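Local coordinates for uncharacterized protein AF_0924 (Archaeoglobus fulgidus, PDB 3DT5), which is of unknown function but is probably a cell-membrane protein, the calcium-bound piece described here being its C-terminal domain, at residues F85-K88 with E89-E92. Residues are numbered along the deposited sequence; the frame is centred on the assembly and turned at random. Where two conformers were deposited one is given.
Sequences FYAK and EDFE
F91 lays its backbone CA over one face of the F85 ring, a CH-pi contact with CA 4.0 Å from the ring centroid and 18° off the ring normal. D90 comes to the same ring obliquely through its CB, which lies 3.7 Å from F85 CD2. The two phenylalanine side chains cross at about a right angle; their CB atoms are 3.9 Å apart, and F85 CD1 lies at the edge of the F91 ring. The backbone O of K88 is at that ring's edge too, near its plane. F85 ends the strand 83-85, and A87 is the N-cap of the long helix 88-116, so the aromatic pair spans the turn from strand to helix. I130 of the neighbouring strand touches both phenylalanines, while W94 and Y132 bring further rings to F85 and F91 respectively. The first helical turn is closed by F91 N donating to A87 O at 3.2 Å, nearly straight at 167°, and by E92 N donating to K88 O; a weak bond from D90 N also reaches A87 O. Two water bridges tie acidic side chains to backbone N-H groups at the helix start. One water accepts from A87 N and donates to D90 OD2, 2.7 Å away; the other accepts from K88 N and, in the E89 conformer given, donates to E89 OE2 over a longer 3.3 Å. In that same conformer E89 has CG between its backbone N and carbonyl carbon (chi1 58°) and bends again at chi2, bringing the carboxylate beside the A87 methyl, with E89 CD 3.5 Å from A87 CB. K88 and E92 run side by side in the same direction, yet K88 NZ stays 5.5 Å from E92 OE2 in the conformer given, too far for a salt bridge, though the opposite charges may attract weakly.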
loop_
_atom_site.group_PDB
_atom_site.type_symbol
_atom_site.label_atom_id
_atom_site.label_comp_id
_atom_site.label_asym_id
_atom_site.label_seq_id
_atom_site.Cartn_x
_atom_site.Cartn_y
_atom_site.Cartn_z
ATOM N N PHE A 85 -1.813 4.422 -15.178
ATOM C CA PHE A 85 -3.123 3.768 -15.255
ATOM C C PHE A 85 -3.745 4.060 -16.610
ATOM O O PHE A 85 -3.645 5.186 -17.111
ATOM C CB PHE A 85 -4.058 4.275 -14.157
ATOM C CG PHE A 85 -3.788 3.662 -12.833
ATOM C CD1 PHE A 85 -2.785 4.191 -11.995
ATOM C CD2 PHE A 85 -4.440 2.496 -12.440
ATOM C CE1 PHE A 85 -2.490 3.603 -10.769
ATOM C CE2 PHE A 85 -4.153 1.918 -11.204
ATOM C CZ PHE A 85 -3.175 2.475 -10.359
ATOM N N TYR A 86 -4.405 3.071 -17.188
ATOM C CA TYR A 86 -5.064 3.280 -18.484
ATOM C C TYR A 86 -6.448 3.887 -18.369
ATOM O O TYR A 86 -6.865 4.569 -19.269
ATOM C CB TYR A 86 -5.057 2.013 -19.332
ATOM C CG TYR A 86 -3.632 1.555 -19.584
ATOM C CD1 TYR A 86 -2.767 2.322 -20.363
ATOM C CD2 TYR A 86 -3.135 0.385 -18.977
ATOM C CE1 TYR A 86 -1.469 1.946 -20.554
ATOM C CE2 TYR A 86 -1.847 -0.003 -19.167
ATOM C CZ TYR A 86 -1.000 0.780 -19.961
ATOM O OH TYR A 86 0.325 0.347 -20.168
ATOM N N ALA A 87 -7.156 3.601 -17.283
ATOM C CA ALA A 87 -8.482 4.163 -17.067
ATOM C C ALA A 87 -8.443 5.104 -15.879
ATOM O O ALA A 87 -7.923 4.757 -14.818
ATOM C CB ALA A 87 -9.481 3.064 -16.842
ATOM N N LYS A 88 -8.980 6.304 -16.075
ATOM C CA LYS A 88 -9.007 7.315 -15.039
ATOM C C LYS A 88 -9.643 6.785 -13.748
ATOM O O LYS A 88 -9.164 7.092 -12.657
ATOM C CB LYS A 88 -9.754 8.548 -15.532
ATOM C CG LYS A 88 -10.012 9.606 -14.462
ATOM C CD LYS A 88 -10.423 10.936 -15.131
ATOM C CE LYS A 88 -10.985 11.957 -14.135
ATOM N NZ LYS A 88 -11.585 13.135 -14.852
ATOM N N GLU A 89 -10.709 5.988 -13.903
ATOM C CA GLU A 89 -11.474 5.395 -12.800
ATOM C C GLU A 89 -10.613 4.481 -11.904
ATOM O O GLU A 89 -10.792 4.399 -10.704
ATOM C CB GLU A 89 -12.687 4.611 -13.354
ATOM C CG GLU A 89 -12.377 3.460 -14.359
ATOM C CD GLU A 89 -12.742 3.746 -15.853
ATOM O OE1 GLU A 89 -13.311 2.831 -16.490
ATOM O OE2 GLU A 89 -12.457 4.847 -16.403
ATOM N N ASP A 90 -9.694 3.747 -12.516
ATOM C CA ASP A 90 -8.795 2.895 -11.752
ATOM C C ASP A 90 -7.772 3.747 -10.997
ATOM O O ASP A 90 -7.432 3.448 -9.845
ATOM C CB ASP A 90 -8.079 1.936 -12.670
ATOM C CG ASP A 90 -9.003 0.872 -13.234
ATOM O OD1 ASP A 90 -9.741 0.237 -12.448
ATOM O OD2 ASP A 90 -8.956 0.660 -14.455
ATOM N N PHE A 91 -7.271 4.794 -11.650
ATOM C CA PHE A 91 -6.372 5.739 -10.989
ATOM C C PHE A 91 -7.074 6.317 -9.741
ATOM O O PHE A 91 -6.479 6.413 -8.670
ATOM C CB PHE A 91 -5.999 6.871 -11.963
ATOM C CG PHE A 91 -5.377 8.059 -11.291
ATOM C CD1 PHE A 91 -4.011 8.074 -10.992
ATOM C CD2 PHE A 91 -6.145 9.155 -10.939
ATOM C CE1 PHE A 91 -3.424 9.182 -10.341
ATOM C CE2 PHE A 91 -5.554 10.279 -10.305
ATOM C CZ PHE A 91 -4.189 10.280 -10.007
ATOM N N GLU A 92 -8.342 6.708 -9.913
ATOM C CA GLU A 92 -9.079 7.341 -8.828
ATOM C C GLU A 92 -9.328 6.354 -7.680
ATOM O O GLU A 92 -9.183 6.750 -6.494
ATOM C CB GLU A 92 -10.387 7.991 -9.319
ATOM C CG GLU A 92 -10.190 9.171 -10.289
ATOM C CD GLU A 92 -9.458 10.381 -9.672
ATOM O OE1 GLU A 92 -9.430 10.522 -8.431
ATOM O OE2 GLU A 92 -8.937 11.226 -10.440
HETATM O O HOH W 1 -6.656 1.152 -15.750
HETATM O O HOH W 2 -10.797 6.670 -18.594
#